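Local coordinates for endoribonuclease L-PSP/chorismate mutase-like domain-containing protein (Agrobacterium tumefaciens, PDB 3D01) that is of unknown function but belongs to the YjgF-like family of trimeric proteins with a chorismate-mutase-like fold, and may act as an endoribonuclease or a related enzyme, at residues Phe23-Ala28 against Ile84-Lys89; Gly49-Glu54 against Phe151-Glu156; Thr61-Arg66 against Ala110-Phe115; Arg75-Cys80 against Val155-Ile160; Ser97-Val102 against Thr131-Pro136. All coordinates share one frame; numbering follows the deposited sequence.

Interaction 1 (Phe23-Ala28 against Ile84-Lys89); sequences FTLPVA and ILAQVK
Leu25 of the loop 23-28 points toward helix segment 84-89 and divides its two methyls between two places on it, a worked example of how one aliphatic residue can dock a loop on a helix. CD2 settles over the backbone, 3.7 Å from Ala86 N and 3.8 Å from Leu85 CB, while CD1 reaches 3.5 Å from Lys89 CD, tighter than an ordinary van der Waals distance. The leucine lies at roughly a right angle to Leu85 but slants across the lysine chain. Lys89 can offer its flank because CG is anti to the backbone N (chi1 -174°) and the rest of the chain is fully extended, carrying NZ past the leucine to a salt bridge with Glu15. Ala86 meets the next residue, Pro26: its CB sits 3.9 Å from Pro26 CD and 3.5 Å from Pro26 O. At the far end, Gln87 NE2 approaches Ala28 O at 3.3 Å, and the same carbonyl accepts a hydrogen bond from Asn83. The loop thus runs beside helix 70-91, with Leu25 also touching Leu18 of helix 3-21, while Gln87 extends the contact to Val47 and Gln50 of strand 44-54.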
# COMPACT_ATOMS: atom_id res chain seq x y z
N PHE I 23 13.14 -23.08 -7.60
CA PHE I 23 11.70 -23.05 -7.40
C PHE I 23 10.87 -23.48 -8.62
O PHE I 23 11.17 -23.14 -9.76
CB PHE I 23 11.26 -21.63 -7.01
CG PHE I 23 11.98 -21.08 -5.82
CD1 PHE I 23 11.48 -21.26 -4.55
CD2 PHE I 23 13.15 -20.35 -5.97
CE1 PHE I 23 12.13 -20.72 -3.45
CE2 PHE I 23 13.81 -19.82 -4.89
CZ PHE I 23 13.29 -20.02 -3.62
N THR I 24 9.81 -24.23 -8.33
CA THR I 24 8.72 -24.46 -9.27
C THR I 24 7.51 -23.64 -8.81
O THR I 24 7.31 -23.41 -7.60
CB THR I 24 8.36 -25.96 -9.35
OG1 THR I 24 7.69 -26.35 -8.15
CG2 THR I 24 9.64 -26.81 -9.53
N LEU I 25 6.74 -23.16 -9.77
CA LEU I 25 5.53 -22.44 -9.47
C LEU I 25 4.50 -23.37 -8.83
O LEU I 25 4.26 -24.48 -9.32
CB LEU I 25 4.92 -21.78 -10.71
CG LEU I 25 5.61 -20.55 -11.28
CD1 LEU I 25 4.87 -20.05 -12.53
CD2 LEU I 25 5.71 -19.46 -10.23
N PRO I 26 3.88 -22.93 -7.74
CA PRO I 26 2.76 -23.68 -7.23
C PRO I 26 1.50 -23.42 -8.07
O PRO I 26 1.47 -22.53 -8.93
CB PRO I 26 2.62 -23.15 -5.80
CG PRO I 26 3.09 -21.74 -5.87
CD PRO I 26 4.17 -21.74 -6.91
N VAL I 27 0.46 -24.21 -7.82
CA VAL I 27 -0.88 -23.86 -8.27
C VAL I 27 -1.35 -22.57 -7.55
O VAL I 27 -2.10 -21.76 -8.13
CB VAL I 27 -1.87 -25.05 -8.06
CG1 VAL I 27 -3.28 -24.69 -8.53
CG2 VAL I 27 -1.38 -26.31 -8.80
N ALA I 28 -0.88 -22.35 -6.31
CA ALA I 28 -1.22 -21.13 -5.53
C ALA I 28 0.01 -20.28 -5.15
O ALA I 28 -0.08 -19.05 -4.94
CB ALA I 28 -1.97 -21.53 -4.27
N ILE I 84 3.46 -14.81 -5.79
CA ILE I 84 3.04 -13.67 -6.61
C ILE I 84 3.10 -14.11 -8.07
O ILE I 84 2.14 -13.94 -8.79
CB ILE I 84 3.90 -12.39 -6.39
CG1 ILE I 84 3.56 -11.75 -5.03
CG2 ILE I 84 3.65 -11.35 -7.50
CD1 ILE I 84 4.54 -10.67 -4.60
N LEU I 85 4.22 -14.69 -8.48
CA LEU I 85 4.37 -15.13 -9.90
C LEU I 85 3.31 -16.16 -10.31
O LEU I 85 2.80 -16.12 -11.45
CB LEU I 85 5.78 -15.64 -10.13
CG LEU I 85 6.89 -14.59 -10.07
CD1 LEU I 85 8.29 -15.26 -10.23
CD2 LEU I 85 6.66 -13.50 -11.14
N ALA I 86 2.97 -17.08 -9.40
CA ALA I 86 1.90 -18.04 -9.65
C ALA I 86 0.55 -17.35 -9.88
O ALA I 86 -0.19 -17.73 -10.78
CB ALA I 86 1.80 -19.07 -8.52
N GLN I 87 0.23 -16.30 -9.13
CA GLN I 87 -1.03 -15.58 -9.34
C GLN I 87 -1.02 -14.80 -10.65
O GLN I 87 -2.01 -14.72 -11.35
CB GLN I 87 -1.30 -14.61 -8.19
CG GLN I 87 -1.44 -15.31 -6.83
CD GLN I 87 -2.60 -16.27 -6.72
OE1 GLN I 87 -3.51 -16.32 -7.55
NE2 GLN I 87 -2.59 -17.04 -5.64
N VAL I 88 0.12 -14.19 -10.96
CA VAL I 88 0.25 -13.44 -12.19
C VAL I 88 0.09 -14.41 -13.38
O VAL I 88 -0.58 -14.08 -14.34
CB VAL I 88 1.59 -12.72 -12.31
CG1 VAL I 88 1.68 -12.00 -13.64
CG2 VAL I 88 1.80 -11.71 -11.13
N LYS I 89 0.73 -15.56 -13.30
CA LYS I 89 0.59 -16.58 -14.36
C LYS I 89 -0.88 -16.94 -14.59
O LYS I 89 -1.34 -17.01 -15.75
CB LYS I 89 1.40 -17.84 -14.03
CG LYS I 89 1.40 -18.87 -15.17
CD LYS I 89 2.30 -20.04 -14.88
CE LYS I 89 2.15 -21.12 -15.98
NZ LYS I 89 2.88 -22.34 -15.64

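Interaction 2 (Gly49-Glu54 against Phe151-Glu156); sequences GQLPME and FNASVE
Leu51 and Pro52 meet Glu156 and its neighbours where strand 44-54, antiparallel to strand 155-163 in the chorismate-mutase-like sheet, is interrupted by an inverse gamma turn centred on Pro52. The example shows how a pair of strands can part without losing contact. Leu51 contributes the largest buried area. With its CG beside the backbone N (chi1 -53°), it sends its branches to different partners: CD1 comes 3.7 Å from Phe151 CD2, the two side chains at about a right angle, whereas CD2 lies 3.7 Å from Glu156 CG and also touches Ala153 CB. Glu156 is used here for its hydrocarbon part. Its extended chain slants past Leu51, and its carboxylate ends beside Gly49, whose CA is 3.6 Å from Glu156 OE2; the same oxygen has a weak hydrogen bond with Ala143 N of the second subunit. Pro52, turned toward the other segment, packs CD against Ala153 CB at 3.7 Å. The gamma turn is closed by Met53 N donating to Leu51 O at 2.8 Å. Phe151 stacks on His119 of the second subunit, at the trimer interface, and next to it Asn152 ND2 hydrogen-bonds a polyether, probably from the crystallisation liquor, that lies in a pocket. Beyond the backbone bonding of Gln50 with Ile157, a CA-H...O contact joins Glu156 CA to Gln50 O at 3.2 Å. The buried Val155 O has no hydrogen-bonding partner in the model and faces the Pro52 ring, with CD only 3.2 Å away.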
# COMPACT_ATOMS: atom_id res chain seq x y z
N GLY I 49 -1.82 -9.82 -1.07
CA GLY I 49 -0.67 -10.22 -0.28
C GLY I 49 -0.49 -11.71 -0.24
O GLY I 49 -1.42 -12.44 0.10
N GLN I 50 0.71 -12.15 -0.59
CA GLN I 50 1.05 -13.56 -0.66
C GLN I 50 1.96 -13.84 0.51
O GLN I 50 2.83 -13.01 0.87
CB GLN I 50 1.77 -13.87 -1.97
CG GLN I 50 0.96 -13.59 -3.25
CD GLN I 50 -0.38 -14.28 -3.26
OE1 GLN I 50 -1.42 -13.63 -3.38
NE2 GLN I 50 -0.36 -15.61 -3.17
N LEU I 51 1.81 -15.05 1.03
CA LEU I 51 2.52 -15.56 2.18
C LEU I 51 3.55 -16.57 1.67
O LEU I 51 3.50 -16.94 0.49
CB LEU I 51 1.52 -16.22 3.13
CG LEU I 51 0.32 -15.35 3.54
CD1 LEU I 51 -0.64 -16.14 4.49
CD2 LEU I 51 0.80 -14.05 4.20
N PRO I 52 4.49 -16.99 2.53
CA PRO I 52 5.55 -17.89 2.05
C PRO I 52 5.11 -19.35 1.97
O PRO I 52 5.58 -20.18 2.75
CB PRO I 52 6.70 -17.67 3.06
CG PRO I 52 6.05 -17.08 4.26
CD PRO I 52 4.71 -16.51 3.91
N MSE I 53 4.20 -19.63 1.03
CA MSE I 53 3.57 -20.94 0.86
C MSE I 53 4.46 -21.84 0.03
O MSE I 53 4.89 -21.47 -1.07
CB MSE I 53 2.25 -20.81 0.08
CG MSE I 53 1.25 -19.86 0.63
SE MSE I 53 0.85 -20.40 2.45
CE MSE I 53 0.20 -22.20 2.03
N GLU I 54 4.71 -23.04 0.54
CA GLU I 54 5.47 -24.07 -0.14
C GLU I 54 4.76 -25.38 0.21
O GLU I 54 4.55 -25.66 1.39
CB GLU I 54 6.93 -24.08 0.34
CG GLU I 54 7.86 -24.86 -0.59
CD GLU I 54 9.34 -24.72 -0.26
OE1 GLU I 54 9.70 -24.64 0.94
OE2 GLU I 54 10.16 -24.73 -1.21
N PHE I 151 -1.39 -16.17 9.91
CA PHE I 151 -0.80 -17.53 10.01
C PHE I 151 0.60 -17.53 10.57
O PHE I 151 1.32 -18.51 10.46
CB PHE I 151 -0.88 -18.26 8.67
CG PHE I 151 -2.27 -18.34 8.12
CD1 PHE I 151 -3.11 -19.36 8.53
CD2 PHE I 151 -2.76 -17.38 7.23
CE1 PHE I 151 -4.43 -19.43 8.03
CE2 PHE I 151 -4.05 -17.45 6.75
CZ PHE I 151 -4.88 -18.49 7.15
N ASN I 152 0.99 -16.41 11.18
CA ASN I 152 2.31 -16.21 11.74
C ASN I 152 3.36 -16.23 10.66
O ASN I 152 4.53 -16.51 10.92
CB ASN I 152 2.61 -17.27 12.81
CG ASN I 152 3.66 -16.82 13.81
OD1 ASN I 152 3.98 -15.63 13.91
ND2 ASN I 152 4.23 -17.79 14.53
N ALA I 153 2.96 -15.89 9.42
CA ALA I 153 3.94 -15.75 8.33
C ALA I 153 4.99 -14.73 8.74
O ALA I 153 4.67 -13.67 9.33
CB ALA I 153 3.25 -15.32 7.04
N SER I 154 6.24 -15.00 8.36
CA SER I 154 7.33 -14.06 8.62
C SER I 154 7.31 -12.88 7.65
O SER I 154 7.78 -11.80 7.99
CB SER I 154 8.69 -14.77 8.59
OG SER I 154 8.78 -15.75 9.61
N VAL I 155 6.77 -13.10 6.44
CA VAL I 155 6.74 -12.10 5.39
C VAL I 155 5.44 -12.26 4.59
O VAL I 155 4.93 -13.38 4.41
CB VAL I 155 7.96 -12.23 4.40
CG1 VAL I 155 7.93 -11.08 3.32
CG2 VAL I 155 9.30 -12.36 5.15
N GLU I 156 4.91 -11.13 4.14
CA GLU I 156 3.80 -11.07 3.20
C GLU I 156 4.12 -9.96 2.19
O GLU I 156 4.64 -8.87 2.53
CB GLU I 156 2.50 -10.75 3.93
CG GLU I 156 1.30 -10.57 3.04
CD GLU I 156 0.06 -10.04 3.81
OE1 GLU I 156 -0.03 -10.23 5.04
OE2 GLU I 156 -0.83 -9.41 3.19

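Interaction 3 (Thr61-Arg66 against Ala110-Phe115); sequences TGLVGR and ASVPEF
Val64 sets a methyl on the ring of Phe115, the apolar centre of a contact in which two loops are joined by a single beta bridge, Val64 to Ser111. CG1 stands 3.5 Å from the ring centroid and 16° off its normal, a CH-pi contact over the face. It gets there because CG1 is anti to the backbone N (chi1 -171°), and a type I turn from Val112 to Phe115 folds the ring back to meet it. Farther out, Leu63 spreads its branches, CD2 to Ala110 CB at 3.9 Å and CD1 to Val112 CG1 at 3.7 Å. That same valine methyl is also met by Arg66 CB at 3.6 Å, while the guanidinium leads away. Polar links fringe this core. Ser148 OG of the third subunit lies within hydrogen-bonding contact of both Val112 O and Phe115 O, so the turn belongs to a trimer interface, and Leu63 N is held by Asp67, one of the residues lining the polyether pocket with Thr61. The bridge consists of two backbone bonds at one residue, which donates one and accepts the other: Val64 N to Ala110 O at 2.8 Å, and Val112 N to Val64 O at 3.1 Å, nearly straight at 169°.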
# COMPACT_ATOMS: atom_id res chain seq x y z
N THR I 61 7.71 -18.98 9.60
CA THR I 61 6.82 -18.38 10.57
C THR I 61 7.59 -17.78 11.74
O THR I 61 8.70 -18.21 12.10
CB THR I 61 5.83 -19.40 11.17
OG1 THR I 61 6.58 -20.48 11.76
CG2 THR I 61 4.84 -19.94 10.09
N GLY I 62 6.96 -16.80 12.36
CA GLY I 62 7.56 -16.08 13.48
C GLY I 62 8.21 -14.76 13.07
O GLY I 62 8.14 -14.30 11.91
N LEU I 63 8.79 -14.12 14.08
CA LEU I 63 9.30 -12.77 13.96
C LEU I 63 10.74 -12.79 13.59
O LEU I 63 11.58 -13.46 14.20
CB LEU I 63 9.18 -11.98 15.27
CG LEU I 63 7.81 -11.90 15.90
CD1 LEU I 63 7.83 -11.14 17.28
CD2 LEU I 63 6.86 -11.25 14.93
N VAL I 64 11.03 -12.01 12.58
CA VAL I 64 12.40 -11.78 12.20
C VAL I 64 13.12 -10.98 13.34
O VAL I 64 12.63 -9.93 13.83
CB VAL I 64 12.46 -11.06 10.85
CG1 VAL I 64 13.87 -11.02 10.39
CG2 VAL I 64 11.49 -11.74 9.79
N GLY I 65 14.26 -11.51 13.75
CA GLY I 65 15.02 -11.00 14.89
C GLY I 65 14.73 -11.74 16.18
O GLY I 65 15.39 -11.51 17.20
N ARG I 66 13.74 -12.65 16.14
CA ARG I 66 13.44 -13.49 17.29
C ARG I 66 13.37 -14.96 16.91
O ARG I 66 14.08 -15.74 17.49
CB ARG I 66 12.16 -13.05 17.99
CG ARG I 66 11.74 -13.94 19.13
CD ARG I 66 10.47 -13.49 19.84
NE ARG I 66 10.21 -14.43 20.92
CZ ARG I 66 10.83 -14.42 22.09
NH1 ARG I 66 11.62 -13.43 22.45
NH2 ARG I 66 10.60 -15.42 22.95
N ALA I 110 7.39 -9.45 9.42
CA ALA I 110 7.00 -9.57 10.84
C ALA I 110 8.31 -9.44 11.62
O ALA I 110 9.29 -10.18 11.37
CB ALA I 110 6.26 -10.92 11.11
N SER I 111 8.39 -8.41 12.48
CA SER I 111 9.67 -7.98 13.05
C SER I 111 9.57 -7.69 14.53
O SER I 111 8.59 -7.08 14.97
CB SER I 111 10.19 -6.68 12.38
OG SER I 111 10.30 -6.78 10.98
N VAL I 112 10.61 -8.03 15.27
CA VAL I 112 10.77 -7.42 16.61
C VAL I 112 11.27 -5.99 16.37
O VAL I 112 11.85 -5.68 15.33
CB VAL I 112 11.71 -8.19 17.58
CG1 VAL I 112 11.18 -9.60 17.95
CG2 VAL I 112 13.17 -8.31 17.02
N PRO I 113 11.04 -5.09 17.33
CA PRO I 113 11.35 -3.68 17.14
C PRO I 113 12.83 -3.34 17.01
O PRO I 113 13.16 -2.26 16.54
CB PRO I 113 10.73 -3.02 18.37
CG PRO I 113 9.66 -4.00 18.82
CD PRO I 113 10.35 -5.31 18.61
N GLU I 114 13.71 -4.24 17.44
CA GLU I 114 15.16 -4.10 17.25
C GLU I 114 15.61 -4.56 15.87
O GLU I 114 16.75 -4.31 15.47
CB GLU I 114 15.94 -4.84 18.33
CG GLU I 114 15.71 -4.30 19.73
CD GLU I 114 14.29 -4.55 20.25
OE1 GLU I 114 13.78 -5.69 20.08
OE2 GLU I 114 13.71 -3.60 20.86
N PHE I 115 14.73 -5.25 15.14
CA PHE I 115 15.08 -5.74 13.81
C PHE I 115 14.87 -4.63 12.79
O PHE I 115 13.75 -4.10 12.69
CB PHE I 115 14.33 -6.99 13.42
CG PHE I 115 14.70 -7.45 12.07
CD1 PHE I 115 15.99 -7.94 11.84
CD2 PHE I 115 13.83 -7.29 10.99
CE1 PHE I 115 16.39 -8.34 10.59
CE2 PHE I 115 14.23 -7.67 9.72
CZ PHE I 115 15.49 -8.19 9.52

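Interaction 4 (Arg75-Cys80 against Val155-Ile160); sequences RAAELC and VEIDAI
Ala76, Ala77 and Cys80 meet Val155 and Ile157 through aliphatic and sulfur atoms, and the flat groups of the two segments are kept at the margins. On the helix, the Arg75 guanidinium has the Glu78 carboxyl group over one face, a pairing of charges in which no N-H points at the oxygen and whose exact geometry is doubtful. On the strand, the carboxylates of Glu156 and Asp158 turn to the side remote from the helix, where Asp158 forms a salt bridge with Lys104 of the second subunit. Between these polar margins the packing is largely apolar. Val155 places CG2 3.7 Å from Ala76 CB, and CG1, anti to its backbone N (chi1 -177°), 4.0 Å from Cys80 SG. Ile157 lies beside the cysteine, its CG1 3.7 Å from Cys80 CB, and its CD1 reaches on to the backbone of the preceding turn, 3.8 Å from Ala77 O. Cys80 therefore sits between the two strand residues, with SG beside the carbonyl of the first, 3.4 Å from Val155 O. The small residues on this face probably help the two approach: the axes of the short segments 75-80 and 155-160 come within 7.8 Å, inclined at 34°. Helix 118-133 lies next to this one and touches the same two strand residues through Val121, Ile122 and Ala125. A helix laid obliquely over one face of the sheet, with the other face given to neighbouring subunits, is the alpha/beta layering of the chorismate-mutase-like fold and of YjgF-family trimers.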
# COMPACT_ATOMS: atom_id res chain seq x y z
N ARG I 75 14.47 -16.33 2.34
CA ARG I 75 13.75 -17.46 1.73
C ARG I 75 12.26 -17.28 1.78
O ARG I 75 11.56 -17.56 0.84
CB ARG I 75 14.06 -18.75 2.46
CG ARG I 75 13.49 -20.01 1.78
CD ARG I 75 14.03 -20.22 0.36
NE ARG I 75 15.48 -20.00 0.33
CZ ARG I 75 16.28 -20.23 -0.70
NH1 ARG I 75 15.81 -20.74 -1.83
NH2 ARG I 75 17.58 -19.95 -0.60
N ALA I 76 11.74 -16.84 2.92
CA ALA I 76 10.33 -16.46 3.00
C ALA I 76 9.92 -15.46 1.91
O ALA I 76 8.91 -15.65 1.24
CB ALA I 76 9.96 -15.91 4.40
N ALA I 77 10.72 -14.40 1.72
CA ALA I 77 10.42 -13.36 0.74
C ALA I 77 10.39 -13.97 -0.70
O ALA I 77 9.49 -13.69 -1.51
CB ALA I 77 11.45 -12.24 0.85
N GLU I 78 11.35 -14.83 -0.96
CA GLU I 78 11.45 -15.58 -2.25
C GLU I 78 10.18 -16.37 -2.49
O GLU I 78 9.61 -16.29 -3.58
CB GLU I 78 12.64 -16.52 -2.23
CG GLU I 78 14.02 -15.85 -2.39
CD GLU I 78 15.21 -16.80 -2.16
OE1 GLU I 78 15.11 -17.83 -1.46
OE2 GLU I 78 16.30 -16.49 -2.72
N LEU I 79 9.72 -17.10 -1.47
CA LEU I 79 8.47 -17.86 -1.55
C LEU I 79 7.24 -16.98 -1.80
O LEU I 79 6.37 -17.31 -2.62
CB LEU I 79 8.30 -18.75 -0.33
CG LEU I 79 9.19 -20.00 -0.24
CD1 LEU I 79 8.96 -20.67 1.11
CD2 LEU I 79 9.00 -20.98 -1.42
N CYS I 80 7.15 -15.84 -1.10
CA CYS I 80 6.11 -14.87 -1.35
C CYS I 80 6.14 -14.47 -2.82
O CYS I 80 5.09 -14.42 -3.47
CB CYS I 80 6.30 -13.62 -0.47
SG CYS I 80 6.01 -13.93 1.28
N VAL I 155 6.77 -13.10 6.44
CA VAL I 155 6.74 -12.10 5.39
C VAL I 155 5.44 -12.26 4.59
O VAL I 155 4.93 -13.38 4.41
CB VAL I 155 7.96 -12.23 4.40
CG1 VAL I 155 7.93 -11.08 3.32
CG2 VAL I 155 9.30 -12.36 5.15
N GLU I 156 4.91 -11.13 4.14
CA GLU I 156 3.80 -11.07 3.20
C GLU I 156 4.12 -9.96 2.19
O GLU I 156 4.64 -8.87 2.53
CB GLU I 156 2.50 -10.75 3.93
CG GLU I 156 1.30 -10.57 3.04
CD GLU I 156 0.06 -10.04 3.81
OE1 GLU I 156 -0.03 -10.23 5.04
OE2 GLU I 156 -0.83 -9.41 3.19
N ILE I 157 3.79 -10.22 0.93
CA ILE I 157 4.20 -9.31 -0.14
C ILE I 157 3.08 -9.24 -1.15
O ILE I 157 2.62 -10.28 -1.63
CB ILE I 157 5.51 -9.75 -0.88
CG1 ILE I 157 6.70 -10.02 0.06
CG2 ILE I 157 5.93 -8.68 -1.93
CD1 ILE I 157 8.05 -10.30 -0.68
N ASP I 158 2.62 -8.02 -1.45
CA ASP I 158 1.65 -7.79 -2.51
C ASP I 158 2.35 -7.10 -3.69
O ASP I 158 3.55 -6.75 -3.61
CB ASP I 158 0.40 -7.07 -2.00
CG ASP I 158 0.60 -5.60 -1.70
OD1 ASP I 158 1.55 -4.94 -2.20
OD2 ASP I 158 -0.25 -5.10 -0.93
N ALA I 159 1.62 -6.95 -4.79
CA ALA I 159 2.24 -6.44 -6.01
C ALA I 159 1.23 -5.75 -6.92
O ALA I 159 0.05 -6.07 -6.91
CB ALA I 159 2.92 -7.56 -6.77
N ILE I 160 1.75 -4.82 -7.69
CA ILE I 160 1.04 -4.22 -8.81
C ILE I 160 1.95 -4.44 -10.04
O ILE I 160 3.16 -4.14 -10.02
CB ILE I 160 0.82 -2.71 -8.62
CG1 ILE I 160 0.07 -2.41 -7.32
CG2 ILE I 160 0.18 -2.10 -9.86
CD1 ILE I 160 0.17 -0.96 -6.89

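Interaction 5 (Ser97-Val102 against Thr131-Pro136); sequences SKIRRV and TVLGEP
Leu133, in the last turn of helix 118-133, sets its two methyl groups against Ile99 and Val102 of strand 99-110, and this is the tight side of the contact. CD1 presses 3.5 Å from Val102 CG2, and CD2 lies 3.7 Å from Ile99 CD1; the leucine stands at about a right angle to both partners. Just beyond, after Gly134 ends the helix with positive phi, the chain is tied to the strand by Val102 N donating to Pro136 O, 2.9 Å long and 167° at the hydrogen. Pro136 CB in turn rests 3.4 Å from Arg100 O. The outer side is looser. Arg101, its chain bent at both chi2 and chi3, curls back so that Pro136 CA lies over one face of the guanidinium. Glu135 OE2 approaches the edge in the guanidinium plane, 3.4 Å from both Arg101 NH1 and Arg101 NH2, a salt bridge of two weak bonds with the carboxylate plane turned 73° away. NH1 has a firmer partner in Arg138 O, and neighbouring Arg100 pairs with Glu162 and Asp164, the two arginines forming a classic beta bulge opposite Glu162. Within the beta-alpha-beta unit of strand 99-110, helix 118-133 and strand 140-146, this chemistry implies that the turn after the helix is probably held chiefly by the packing of Leu133 and one straight backbone bond, the weak ion pair at the surface adding less.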
# COMPACT_ATOMS: atom_id res chain seq x y z
N SER I 97 5.08 -14.00 -19.86
CA SER I 97 5.68 -13.11 -20.84
C SER I 97 4.81 -11.88 -21.12
O SER I 97 5.28 -10.91 -21.73
CB SER I 97 5.94 -13.87 -22.14
OG SER I 97 4.76 -14.54 -22.57
N LYS I 98 3.55 -11.92 -20.68
CA LYS I 98 2.66 -10.78 -20.82
C LYS I 98 2.80 -9.77 -19.67
O LYS I 98 2.10 -8.77 -19.64
CB LYS I 98 1.21 -11.25 -20.98
CG LYS I 98 0.94 -11.92 -22.35
CD LYS I 98 -0.37 -12.69 -22.35
CE LYS I 98 -0.64 -13.38 -23.74
NZ LYS I 98 -1.20 -14.77 -23.60
N ILE I 99 3.73 -10.03 -18.74
CA ILE I 99 4.20 -8.98 -17.81
C ILE I 99 4.96 -7.92 -18.56
O ILE I 99 5.95 -8.25 -19.22
CB ILE I 99 5.16 -9.55 -16.71
CG1 ILE I 99 4.42 -10.55 -15.81
CG2 ILE I 99 5.77 -8.40 -15.86
CD1 ILE I 99 5.35 -11.42 -14.96
N ARG I 100 4.51 -6.66 -18.48
CA ARG I 100 5.25 -5.54 -19.08
C ARG I 100 6.25 -4.95 -18.10
O ARG I 100 7.41 -4.71 -18.45
CB ARG I 100 4.31 -4.44 -19.56
CG ARG I 100 3.38 -4.88 -20.70
CD ARG I 100 2.51 -3.68 -21.16
NE ARG I 100 3.31 -2.54 -21.61
CZ ARG I 100 3.87 -2.43 -22.82
NH1 ARG I 100 3.76 -3.38 -23.76
NH2 ARG I 100 4.58 -1.34 -23.10
N ARG I 101 5.81 -4.73 -16.87
CA ARG I 101 6.66 -4.18 -15.81
C ARG I 101 6.07 -4.58 -14.46
O ARG I 101 4.86 -4.48 -14.27
CB ARG I 101 6.68 -2.66 -15.94
CG ARG I 101 7.15 -1.86 -14.74
CD ARG I 101 8.59 -2.06 -14.48
NE ARG I 101 9.34 -1.49 -15.58
CZ ARG I 101 10.65 -1.57 -15.74
NH1 ARG I 101 11.42 -2.22 -14.85
NH2 ARG I 101 11.21 -1.01 -16.81
N VAL I 102 6.92 -5.03 -13.54
CA VAL I 102 6.53 -5.12 -12.13
C VAL I 102 6.65 -3.70 -11.58
O VAL I 102 7.75 -3.14 -11.49
CB VAL I 102 7.39 -6.09 -11.32
CG1 VAL I 102 6.98 -6.05 -9.82
CG2 VAL I 102 7.31 -7.52 -11.95
N THR I 131 15.72 -11.25 -11.40
CA THR I 131 16.45 -12.34 -12.08
C THR I 131 15.64 -13.09 -13.13
O THR I 131 16.11 -13.29 -14.25
CB THR I 131 17.05 -13.35 -11.08
OG1 THR I 131 17.96 -12.65 -10.23
CG2 THR I 131 17.80 -14.49 -11.80
N VAL I 132 14.44 -13.51 -12.77
CA VAL I 132 13.57 -14.34 -13.60
C VAL I 132 12.96 -13.53 -14.76
O VAL I 132 12.80 -14.06 -15.87
CB VAL I 132 12.50 -15.02 -12.70
CG1 VAL I 132 11.37 -15.56 -13.49
CG2 VAL I 132 13.16 -16.13 -11.83
N LEU I 133 12.67 -12.24 -14.51
CA LEU I 133 12.01 -11.38 -15.48
C LEU I 133 12.94 -10.46 -16.23
O LEU I 133 12.55 -9.90 -17.25
CB LEU I 133 10.92 -10.55 -14.80
CG LEU I 133 9.72 -11.32 -14.23
CD1 LEU I 133 8.75 -10.31 -13.56
CD2 LEU I 133 8.98 -12.18 -15.29
N GLY I 134 14.15 -10.26 -15.74
CA GLY I 134 15.04 -9.26 -16.30
C GLY I 134 14.61 -7.84 -16.00
O GLY I 134 13.98 -7.58 -14.96
N GLU I 135 14.95 -6.91 -16.91
CA GLU I 135 14.69 -5.48 -16.68
C GLU I 135 13.23 -5.20 -16.32
O GLU I 135 12.98 -4.39 -15.42
CB GLU I 135 15.12 -4.61 -17.87
CG GLU I 135 14.62 -3.13 -17.86
CD GLU I 135 15.22 -2.27 -16.72
OE1 GLU I 135 16.45 -2.40 -16.45
OE2 GLU I 135 14.46 -1.47 -16.11
N PRO I 136 12.26 -5.84 -17.01
CA PRO I 136 10.86 -5.65 -16.64
C PRO I 136 10.52 -6.02 -15.18
O PRO I 136 9.52 -5.54 -14.66
CB PRO I 136 10.12 -6.57 -17.60
CG PRO I 136 11.00 -6.62 -18.78
CD PRO I 136 12.37 -6.68 -18.22

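How the interactions relate
Interaction 4 is the core of the set, buried and mostly apolar, its centre about 4 Å from the centre of the chain; interaction 2 adjoins it through Val155 and Glu156 and extends the same strand toward a subunit interface. Interactions 1 and 4 both use helix 70-91, where Ile84 CD1 packs against Ile157 O, but interaction 1 engages a loop on the helix's more exposed side. Interaction 3, about 20 Å from the centre, and interaction 5 lie on opposite sides of it, about 31 Å apart between centres. Both add backbone hydrogen bonds to apolar packing, two in interaction 3 and one in interaction 5, which alone carries a salt bridge across its segments. Ser154 joins interactions 2 and 3.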